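PDB 3OIZ: antisigma-factor antagonist, STAS from Rhodobacter sphaeroides, which forms the STAS domain of a membrane protein of the SulP-like sulfate transporter family, in which it probably plays a regulatory part. Local coordinates for residues A[15-20]-A[44-49]; A[38-43]-A[69-74]; A[24-29]-A[54-59]. All coordinates share one frame; numbering follows the deposited sequence. Where two conformers were deposited one is given.

Running from the N terminus, the chain lays down 15-20, turns a corner at Gly-24 into 24-29, and passes helix 31-36 to reach 38-43, which runs directly into 44-49. Contact 1 closes the first loop when 44-49 pairs with 15-20, contact 3 the second when 54-59 pairs with 24-29, and contact 2 the last when 69-74 reaches 38-43. Each loop opens before the previous one has closed, so all three cross. Contact 1 joins two central strands of the main sheet, contact 2 sets helix 59-74 against the 38-43 turn and touches contact 1, and contact 3, its centre about 23 Å from that of contact 1, forms a small two-stranded sheet at the other side of the domain.

Contact 1 of 3, residues A[15-20]-A[44-49]; sequences GRERIY and LDRVVI
Glu-17 runs out extended, with CG anti to the backbone N (chi1 174°), while the Arg-46 chain, bent at chi3 (-50°), turns its NE toward the Glu-17 carboxylate, which leans across to it. Arg-46 NE donates to Glu-17 OE1 in a 2.8 Å salt bridge. The oxygen lies near the guanidinium plane, but the N-H reaches it on the anti side and well out of the carboxylate plane, and the two flat groups stand 73° apart. A leucine in place of Arg-46 would probably leave the Glu-17 carboxylate without this mate and freer to turn. A second salt bridge precedes the strands, where Arg-16 and Asp-45 run side by side: Arg-16 NH1 meets the syn lone pair of Asp-45 OD2 at 2.8 Å, in the guanidinium plane. There Arg-16 O takes two backbone donors, Asp-45 N at 2.7 Å and Arg-46 N at 3.1 Å.

Beta-branched Ile-19 and Val-48 suit the extended backbone beyond; Ile-19 CG1 lies alongside Val-48 CB (3.9 Å), on the face of the Glu-17 pair. On the other face Val-47 CG1 comes to the edge of the Tyr-20 ring, 4.1 Å from CD2, and Tyr-20 OH is hydrogen-bonded to Asp-39 N. Bonds such as Tyr-20 N to Val-48 O (2.8 Å) complete the parallel pairing of strands 17-23 and 46-51, linked by the beta-alpha-beta crossover through helix 31-36 in this STAS domain.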
loop_
_atom_site.group_PDB
_atom_site.type_symbol
_atom_site.label_atom_id
_atom_site.label_comp_id
_atom_site.label_asym_id
_atom_site.label_seq_id
_atom_site.Cartn_x
_atom_site.Cartn_y
_atom_site.Cartn_z
ATOM N N GLY A 15 6.936 18.067 0.198
ATOM C CA GLY A 15 5.539 17.681 0.151
ATOM C C GLY A 15 5.172 16.960 -1.131
ATOM O O GLY A 15 3.997 16.669 -1.349
ATOM N N ARG A 16 6.166 16.652 -1.974
ATOM C CA ARG A 16 5.885 16.041 -3.288
ATOM C C ARG A 16 5.854 14.506 -3.323
ATOM O O ARG A 16 5.337 13.939 -4.291
ATOM C CB ARG A 16 6.819 16.579 -4.385
ATOM C CG ARG A 16 6.610 18.065 -4.657
ATOM C CD ARG A 16 7.586 18.569 -5.707
ATOM N NE ARG A 16 7.311 19.964 -6.044
ATOM C CZ ARG A 16 6.549 20.382 -7.053
ATOM N NH1 ARG A 16 5.964 19.511 -7.882
ATOM N NH2 ARG A 16 6.375 21.685 -7.234
ATOM N N GLU A 17 6.387 13.846 -2.294
ATOM C CA GLU A 17 6.424 12.400 -2.268
ATOM C C GLU A 17 5.934 11.886 -0.934
ATOM O O GLU A 17 6.335 12.436 0.088
ATOM C CB GLU A 17 7.851 11.895 -2.525
ATOM C CG GLU A 17 7.978 10.362 -2.375
ATOM C CD GLU A 17 9.352 9.852 -2.731
ATOM O OE1 GLU A 17 9.649 9.738 -3.928
ATOM O OE2 GLU A 17 10.139 9.550 -1.816
ATOM N N ARG A 18 5.101 10.838 -0.923
ATOM C CA ARG A 18 4.715 10.207 0.337
ATOM C C ARG A 18 5.115 8.744 0.270
ATOM O O ARG A 18 4.843 8.086 -0.737
ATOM C CB ARG A 18 3.209 10.305 0.582
ATOM C CG ARG A 18 2.851 9.794 1.998
ATOM C CD ARG A 18 1.418 10.073 2.446
ATOM N NE ARG A 18 1.167 11.502 2.650
ATOM C CZ ARG A 18 1.322 12.151 3.810
ATOM N NH1 ARG A 18 1.762 11.529 4.932
ATOM N NH2 ARG A 18 1.027 13.437 3.852
ATOM N N ILE A 19 5.778 8.250 1.310
ATOM C CA ILE A 19 6.025 6.801 1.412
ATOM C C ILE A 19 5.085 6.209 2.417
ATOM O O ILE A 19 5.029 6.674 3.556
ATOM C CB ILE A 19 7.484 6.495 1.830
ATOM C CG1 ILE A 19 8.447 7.208 0.855
ATOM C CG2 ILE A 19 7.675 4.947 1.959
ATOM C CD1 ILE A 19 9.933 7.232 1.308
ATOM N N TYR A 20 4.344 5.181 1.997
ATOM C CA TYR A 20 3.487 4.423 2.902
ATOM C C TYR A 20 4.218 3.145 3.280
ATOM O O TYR A 20 4.752 2.468 2.416
ATOM C CB TYR A 20 2.210 4.076 2.181
ATOM C CG TYR A 20 1.198 5.194 2.078
ATOM C CD1 TYR A 20 0.240 5.388 3.083
ATOM C CD2 TYR A 20 1.206 6.088 0.985
ATOM C CE1 TYR A 20 -0.710 6.435 2.987
ATOM C CE2 TYR A 20 0.265 7.116 0.890
ATOM C CZ TYR A 20 -0.695 7.277 1.884
ATOM O OH TYR A 20 -1.624 8.296 1.811
ATOM N N LEU A 44 0.344 14.826 -5.029
ATOM C CA LEU A 44 1.668 14.203 -4.917
ATOM C C LEU A 44 2.283 14.000 -6.300
ATOM O O LEU A 44 1.579 13.711 -7.260
ATOM C CB LEU A 44 1.603 12.857 -4.193
ATOM C CG LEU A 44 1.203 12.918 -2.716
ATOM C CD1 LEU A 44 1.007 11.517 -2.132
ATOM C CD2 LEU A 44 2.259 13.700 -1.922
ATOM N N ASP A 45 3.592 14.119 -6.405
ATOM C CA ASP A 45 4.265 13.689 -7.642
ATOM C C ASP A 45 4.598 12.203 -7.595
ATOM O O ASP A 45 4.579 11.529 -8.614
ATOM C CB ASP A 45 5.529 14.486 -7.849
ATOM C CG ASP A 45 5.252 15.941 -8.188
ATOM O OD1 ASP A 45 4.136 16.296 -8.651
ATOM O OD2 ASP A 45 6.166 16.730 -7.970
ATOM N N ARG A 46 4.914 11.691 -6.405
ATOM C CA ARG A 46 5.378 10.295 -6.270
ATOM C C ARG A 46 4.790 9.670 -5.035
ATOM O O ARG A 46 4.622 10.332 -4.020
ATOM C CB ARG A 46 6.904 10.230 -6.189
ATOM C CG ARG A 46 7.583 10.651 -7.471
ATOM C CD ARG A 46 9.131 10.709 -7.347
ATOM N NE ARG A 46 9.600 11.468 -6.181
ATOM C CZ ARG A 46 9.661 12.794 -6.116
ATOM N NH1 ARG A 46 9.288 13.543 -7.159
ATOM N NH2 ARG A 46 10.119 13.374 -5.016
ATOM N N VAL A 47 4.486 8.376 -5.132
ATOM C CA VAL A 47 4.059 7.605 -3.993
ATOM C C VAL A 47 4.888 6.336 -3.992
ATOM O O VAL A 47 5.046 5.684 -5.034
ATOM C CB VAL A 47 2.538 7.266 -4.061
ATOM C CG1 VAL A 47 2.150 6.276 -2.961
ATOM C CG2 VAL A 47 1.719 8.543 -3.955
ATOM N N VAL A 48 5.391 5.963 -2.824
ATOM C CA VAL A 48 6.018 4.654 -2.649
ATOM C C VAL A 48 5.116 3.870 -1.702
ATOM O O VAL A 48 4.730 4.388 -0.647
ATOM C CB VAL A 48 7.415 4.801 -2.034
ATOM C CG1 VAL A 48 8.032 3.408 -1.752
ATOM C CG2 VAL A 48 8.292 5.654 -2.947
ATOM N N ILE A 49 4.794 2.624 -2.059
ATOM C CA ILE A 49 4.109 1.726 -1.101
ATOM C C ILE A 49 5.070 0.607 -0.750
ATOM O O ILE A 49 5.393 -0.248 -1.593
ATOM C CB ILE A 49 2.778 1.191 -1.650
ATOM C CG1 ILE A 49 1.859 2.357 -2.095
ATOM C CG2 ILE A 49 2.065 0.292 -0.606
ATOM C CD1 ILE A 49 0.567 1.840 -2.707
#

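Contact 2 of 3, residues A[38-43]-A[69-74]; sequences FDFREA and VLKFRR
Asp-39, whose carbonyl O lies 3.4 Å from Phe-72 CE1, is held through its side chain: Asp-39 OD1 accepts from Arg-41 N at 3.2 Å, from above the carboxylate plane, making an Asx turn. The Arg-41 guanidinium adds a long salt bridge to the same oxygen, in which the charges attract but no N-H points at it. The bond lies within a type I turn from Asp-39 to Glu-42, which places Phe-40 before the helix.

The contact proper is apolar. Phe-40 offers its edge to a face of Phe-72, with centroids 4.8 Å apart and planes at 57°, and CD1 sits over the centre of that face. Phe-38 reaches the rim of the same Phe-72 ring, its CD1 3.6 Å from Phe-72 CE2. Phe-38 CB lies against one face of Phe-40, toward the edge of the ring. The opposite face is taken by Lys-71, whose chain bends at chi3 (63°) so that CE lies 3.8 Å from the ring centroid, 26° off the normal, in a CH-pi contact. Lysine suits this partly exposed place because its methylenes can lie on an aromatic ring while its amino group goes beyond it.

Phe-72 also packs on Val-47 and Val-79 and Phe-38 on Ile-49, so both bridge to the sheet, while Phe-40, between turn and helix, touches Met-35 of helix 31-36. With no hydrogen bond across the contact, turn and helix meet through aromatic and CH-pi contacts, the latter probably strengthened by the positive charge next to Lys-71 CE.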
loop_
_atom_site.group_PDB
_atom_site.type_symbol
_atom_site.label_atom_id
_atom_site.label_comp_id
_atom_site.label_asym_id
_atom_site.label_seq_id
_atom_site.Cartn_x
_atom_site.Cartn_y
_atom_site.Cartn_z
ATOM N N PHE A 38 -5.124 4.817 2.772
ATOM C CA PHE A 38 -4.432 5.706 1.816
ATOM C C PHE A 38 -5.253 6.974 1.521
ATOM O O PHE A 38 -6.484 6.934 1.418
ATOM C CB PHE A 38 -4.149 4.942 0.505
ATOM C CG PHE A 38 -3.317 3.721 0.707
ATOM C CD1 PHE A 38 -1.927 3.816 0.730
ATOM C CD2 PHE A 38 -3.911 2.468 0.863
ATOM C CE1 PHE A 38 -1.124 2.674 0.938
ATOM C CE2 PHE A 38 -3.129 1.313 1.083
ATOM C CZ PHE A 38 -1.737 1.404 1.113
ATOM N N ASP A 39 -4.573 8.096 1.361
ATOM C CA ASP A 39 -5.236 9.324 0.942
ATOM C C ASP A 39 -4.964 9.514 -0.550
ATOM O O ASP A 39 -3.942 10.111 -0.948
ATOM C CB ASP A 39 -4.665 10.509 1.721
ATOM C CG ASP A 39 -5.268 11.850 1.288
ATOM O OD1 ASP A 39 -6.187 11.857 0.419
ATOM O OD2 ASP A 39 -4.804 12.912 1.803
ATOM N N PHE A 40 -5.874 9.013 -1.376
ATOM C CA PHE A 40 -5.675 9.014 -2.818
ATOM C C PHE A 40 -5.775 10.420 -3.414
ATOM O O PHE A 40 -5.261 10.665 -4.513
ATOM C CB PHE A 40 -6.668 8.050 -3.488
ATOM C CG PHE A 40 -6.489 6.617 -3.060
ATOM C CD1 PHE A 40 -5.325 5.900 -3.376
ATOM C CD2 PHE A 40 -7.464 5.992 -2.299
ATOM C CE1 PHE A 40 -5.154 4.579 -2.945
ATOM C CE2 PHE A 40 -7.312 4.672 -1.885
ATOM C CZ PHE A 40 -6.158 3.963 -2.206
ATOM N N ARG A 41 -6.384 11.349 -2.693
ATOM C CA ARG A 41 -6.639 12.677 -3.276
ATOM C C ARG A 41 -5.528 13.687 -3.046
ATOM O O ARG A 41 -5.568 14.775 -3.616
ATOM C CB ARG A 41 -7.998 13.236 -2.822
ATOM C CG ARG A 41 -9.179 12.334 -3.244
ATOM C CD ARG A 41 -10.553 13.035 -3.196
ATOM N NE ARG A 41 -10.854 13.793 -1.966
ATOM C CZ ARG A 41 -10.577 13.419 -0.710
ATOM N NH1 ARG A 41 -9.981 12.253 -0.435
ATOM N NH2 ARG A 41 -10.901 14.228 0.295
ATOM N N GLU A 42 -4.503 13.300 -2.277
ATOM C CA GLU A 42 -3.396 14.213 -1.960
ATOM C C GLU A 42 -2.648 14.601 -3.248
ATOM O O GLU A 42 -2.437 13.756 -4.137
ATOM C CB GLU A 42 -2.447 13.538 -0.965
ATOM C CG GLU A 42 -1.420 14.498 -0.362
ATOM C CD GLU A 42 -0.564 13.860 0.709
ATOM O OE1 GLU A 42 -0.597 12.614 0.858
ATOM O OE2 GLU A 42 0.127 14.620 1.425
ATOM N N ALA A 43 -2.285 15.877 -3.354
ATOM C CA ALA A 43 -1.471 16.360 -4.451
ATOM C C ALA A 43 -0.025 15.868 -4.283
ATOM O O ALA A 43 0.735 16.463 -3.514
ATOM C CB ALA A 43 -1.493 17.881 -4.457
ATOM N N VAL A 69 -2.427 1.125 -5.966
ATOM C CA VAL A 69 -1.473 1.640 -6.950
ATOM C C VAL A 69 -2.179 2.355 -8.116
ATOM O O VAL A 69 -1.816 3.512 -8.476
ATOM C CB VAL A 69 -0.564 0.517 -7.482
ATOM C CG1 VAL A 69 0.256 1.036 -8.704
ATOM C CG2 VAL A 69 0.391 0.013 -6.333
ATOM N N LEU A 70 -3.171 1.683 -8.703
ATOM C CA LEU A 70 -3.898 2.265 -9.822
ATOM C C LEU A 70 -4.549 3.600 -9.431
ATOM O O LEU A 70 -4.468 4.571 -10.199
ATOM C CB LEU A 70 -4.978 1.288 -10.319
ATOM C CG LEU A 70 -5.804 1.754 -11.521
ATOM C CD1 LEU A 70 -4.871 2.133 -12.689
ATOM C CD2 LEU A 70 -6.733 0.654 -11.940
ATOM N N LYS A 71 -5.164 3.653 -8.234
ATOM C CA LYS A 71 -5.835 4.881 -7.791
ATOM C C LYS A 71 -4.897 6.062 -7.599
ATOM O O LYS A 71 -5.252 7.209 -7.989
ATOM C CB LYS A 71 -6.675 4.644 -6.529
ATOM C CG LYS A 71 -7.943 3.816 -6.852
ATOM C CD LYS A 71 -8.729 3.406 -5.613
ATOM C CE LYS A 71 -9.242 4.588 -4.879
ATOM N NZ LYS A 71 -10.710 4.708 -5.050
ATOM N N PHE A 72 -3.714 5.807 -7.022
ATOM C CA PHE A 72 -2.663 6.847 -6.980
ATOM C C PHE A 72 -2.212 7.272 -8.355
ATOM O O PHE A 72 -2.071 8.484 -8.605
ATOM C CB PHE A 72 -1.456 6.403 -6.157
ATOM C CG PHE A 72 -1.662 6.536 -4.676
ATOM C CD1 PHE A 72 -1.893 7.794 -4.092
ATOM C CD2 PHE A 72 -1.572 5.438 -3.869
ATOM C CE1 PHE A 72 -2.030 7.917 -2.704
ATOM C CE2 PHE A 72 -1.730 5.552 -2.469
ATOM C CZ PHE A 72 -1.953 6.777 -1.898
ATOM N N ARG A 73 -2.051 6.315 -9.270
ATOM C CA ARG A 73 -1.634 6.671 -10.639
ATOM C C ARG A 73 -2.675 7.526 -11.346
ATOM O O ARG A 73 -2.335 8.475 -12.056
ATOM C CB ARG A 73 -1.314 5.397 -11.446
ATOM C CG ARG A 73 0.014 4.754 -10.987
ATOM C CD ARG A 73 0.397 3.566 -11.867
ATOM N NE ARG A 73 1.725 3.080 -11.502
ATOM C CZ ARG A 73 2.085 1.800 -11.508
ATOM N NH1 ARG A 73 1.216 0.841 -11.878
ATOM N NH2 ARG A 73 3.314 1.467 -11.110
ATOM N N ARG A 74 -3.949 7.215 -11.138
ATOM C CA ARG A 74 -5.021 7.972 -11.783
ATOM C C ARG A 74 -5.152 9.367 -11.228
ATOM O O ARG A 74 -5.747 10.224 -11.872
ATOM C CB ARG A 74 -6.344 7.269 -11.584
ATOM C CG ARG A 74 -6.433 6.044 -12.389
ATOM C CD ARG A 74 -7.721 5.364 -12.181
ATOM N NE ARG A 74 -7.976 4.486 -13.315
ATOM C CZ ARG A 74 -8.785 3.434 -13.270
ATOM N NH1 ARG A 74 -9.411 3.126 -12.131
ATOM N NH2 ARG A 74 -8.952 2.683 -14.358
#

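Contact 3 of 3, residues A[24-29]-A[54-59]; sequences GQLFYA and AHIWDI
Backbone hydrogen bonds pair the short parallel strands 25-26 and 54-56 and run on to Trp-57: His-55 N to Gly-24 O (2.8 Å), Leu-26 N to His-55 O (2.8 Å) and Trp-57 N to Leu-26 O (2.9 Å). Gly-24 takes backbone angles at which a CB would jam against the preceding carbonyl O, so glycine fits the corner.

Two side-chain hydrogen bonds extend the pairing. Gln-25 bends at chi2 (-51°), and its OE1 offers an in-plane lone pair to Trp-57 NE1 at 2.9 Å, at the indole edge. Asp-58 OD2 uses its syn lone pair for Tyr-28 N at 2.8 Å, while OD1 is hydrogen-bonded to Ser-61 OG in the first turn of helix 59-74, which Asp-58 N-caps.

In an offset stack the Phe-27 ring lies over the five-membered ring of Trp-57, centroids 4.2 Å apart and planes at 9°. On the face carrying Leu-26 and Ile-56, Leu-26 CD1 meets Ile-56 CG1 at 4.1 Å.

The indole, held at its edge by an amide and at its face by a ring, is probably fixed in rotation, and one carboxylate serves both segment and helix start, where its charge probably suits the helix dipole.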
loop_
_atom_site.group_PDB
_atom_site.type_symbol
_atom_site.label_atom_id
_atom_site.label_comp_id
_atom_site.label_asym_id
_atom_site.label_seq_id
_atom_site.Cartn_x
_atom_site.Cartn_y
_atom_site.Cartn_z
ATOM N N GLY A 24 2.665 -6.308 8.701
ATOM C CA GLY A 24 1.700 -7.273 9.234
ATOM C C GLY A 24 1.036 -8.096 8.130
ATOM O O GLY A 24 1.612 -8.283 7.052
ATOM N N GLN A 25 -0.186 -8.560 8.379
ATOM C CA GLN A 25 -0.820 -9.618 7.543
ATOM C C GLN A 25 -1.926 -9.005 6.700
ATOM O O GLN A 25 -2.783 -8.319 7.246
ATOM C CB GLN A 25 -1.468 -10.707 8.431
ATOM C CG GLN A 25 -0.644 -11.091 9.702
ATOM C CD GLN A 25 0.806 -11.429 9.384
ATOM O OE1 GLN A 25 1.103 -12.043 8.341
ATOM N NE2 GLN A 25 1.718 -10.985 10.236
ATOM N N LEU A 26 -1.900 -9.257 5.389
ATOM C CA LEU A 26 -2.928 -8.732 4.480
ATOM C C LEU A 26 -3.748 -9.910 3.972
ATOM O O LEU A 26 -3.207 -10.823 3.303
ATOM C CB LEU A 26 -2.303 -7.968 3.296
ATOM C CG LEU A 26 -1.410 -6.816 3.780
ATOM C CD1 LEU A 26 -0.750 -6.167 2.604
ATOM C CD2 LEU A 26 -2.206 -5.762 4.555
ATOM N N PHE A 27 -5.026 -9.900 4.357
ATOM C CA PHE A 27 -6.000 -10.921 4.004
ATOM C C PHE A 27 -7.231 -10.294 3.356
ATOM O O PHE A 27 -7.514 -9.110 3.572
ATOM C CB PHE A 27 -6.541 -11.622 5.270
ATOM C CG PHE A 27 -5.573 -12.544 5.942
ATOM C CD1 PHE A 27 -5.328 -13.831 5.430
ATOM C CD2 PHE A 27 -4.971 -12.167 7.137
ATOM C CE1 PHE A 27 -4.446 -14.709 6.096
ATOM C CE2 PHE A 27 -4.101 -13.012 7.804
ATOM C CZ PHE A 27 -3.842 -14.288 7.293
ATOM N N TYR A 28 -7.985 -11.096 2.612
ATOM C CA TYR A 28 -9.139 -10.581 1.891
ATOM C C TYR A 28 -10.164 -9.945 2.827
ATOM O O TYR A 28 -10.870 -9.006 2.445
ATOM C CB TYR A 28 -9.766 -11.715 1.089
ATOM C CG TYR A 28 -10.484 -12.692 1.961
ATOM C CD1 TYR A 28 -11.794 -12.450 2.341
ATOM C CD2 TYR A 28 -9.862 -13.855 2.411
ATOM C CE1 TYR A 28 -12.478 -13.333 3.148
ATOM C CE2 TYR A 28 -10.545 -14.756 3.233
ATOM C CZ TYR A 28 -11.855 -14.484 3.593
ATOM O OH TYR A 28 -12.562 -15.348 4.394
ATOM N N ALA A 29 -10.247 -10.452 4.057
ATOM C CA ALA A 29 -11.155 -9.910 5.020
ATOM C C ALA A 29 -10.872 -8.460 5.423
ATOM O O ALA A 29 -11.796 -7.764 5.910
ATOM C CB ALA A 29 -11.254 -10.825 6.228
ATOM N N ALA A 54 5.389 -6.700 5.237
ATOM C CA ALA A 54 4.034 -7.256 5.265
ATOM C C ALA A 54 4.015 -8.638 4.618
ATOM O O ALA A 54 4.957 -9.013 3.909
ATOM C CB ALA A 54 3.093 -6.298 4.491
ATOM N N HIS A 55 2.930 -9.387 4.840
ATOM C CA HIS A 55 2.723 -10.684 4.188
ATOM C C HIS A 55 1.379 -10.638 3.477
ATOM O O HIS A 55 0.374 -10.362 4.109
ATOM C CB HIS A 55 2.688 -11.823 5.228
ATOM C CG HIS A 55 3.958 -11.938 6.008
ATOM N ND1 HIS A 55 5.186 -12.168 5.400
ATOM C CD2 HIS A 55 4.206 -11.826 7.341
ATOM C CE1 HIS A 55 6.126 -12.210 6.335
ATOM N NE2 HIS A 55 5.558 -12.006 7.516
ATOM N N ILE A 56 1.393 -10.819 2.163
ATOM C CA ILE A 56 0.158 -10.880 1.389
ATOM C C ILE A 56 -0.300 -12.320 1.344
ATOM O O ILE A 56 0.461 -13.208 0.889
ATOM C CB ILE A 56 0.381 -10.339 -0.030
ATOM C CG1 ILE A 56 0.829 -8.859 0.012
ATOM C CG2 ILE A 56 -0.919 -10.505 -0.828
ATOM C CD1 ILE A 56 1.465 -8.365 -1.354
ATOM N N TRP A 57 -1.522 -12.610 1.810
ATOM C CA TRP A 57 -1.905 -14.024 1.948
ATOM C C TRP A 57 -2.814 -14.592 0.861
ATOM O O TRP A 57 -3.024 -15.830 0.791
ATOM C CB TRP A 57 -2.567 -14.215 3.324
ATOM C CG TRP A 57 -1.557 -14.141 4.424
ATOM C CD1 TRP A 57 -1.271 -13.070 5.208
ATOM C CD2 TRP A 57 -0.648 -15.190 4.812
ATOM N NE1 TRP A 57 -0.286 -13.394 6.124
ATOM C CE2 TRP A 57 0.135 -14.687 5.885
ATOM C CE3 TRP A 57 -0.449 -16.516 4.375
ATOM C CZ2 TRP A 57 1.120 -15.461 6.529
ATOM C CZ3 TRP A 57 0.552 -17.296 4.997
ATOM C CH2 TRP A 57 1.325 -16.763 6.069
ATOM N N ASP A 58 -3.382 -13.714 0.032
ATOM C CA ASP A 58 -4.329 -14.171 -0.967
ATOM C C ASP A 58 -4.398 -13.222 -2.143
ATOM O O ASP A 58 -3.858 -12.089 -2.099
ATOM C CB ASP A 58 -5.735 -14.396 -0.344
ATOM C CG ASP A 58 -6.230 -13.197 0.480
ATOM O OD1 ASP A 58 -6.208 -12.045 -0.020
ATOM O OD2 ASP A 58 -6.718 -13.433 1.618
ATOM N N ILE A 59 -5.066 -13.662 -3.208
ATOM C CA ILE A 59 -5.037 -12.891 -4.441
ATOM C C ILE A 59 -5.943 -11.647 -4.342
ATOM O O ILE A 59 -5.652 -10.625 -4.950
ATOM C CB ILE A 59 -5.355 -13.785 -5.649
ATOM C CG1 ILE A 59 -4.720 -13.219 -6.925
ATOM C CG2 ILE A 59 -6.826 -13.971 -5.778
ATOM C CD1 ILE A 59 -3.183 -13.161 -6.834
#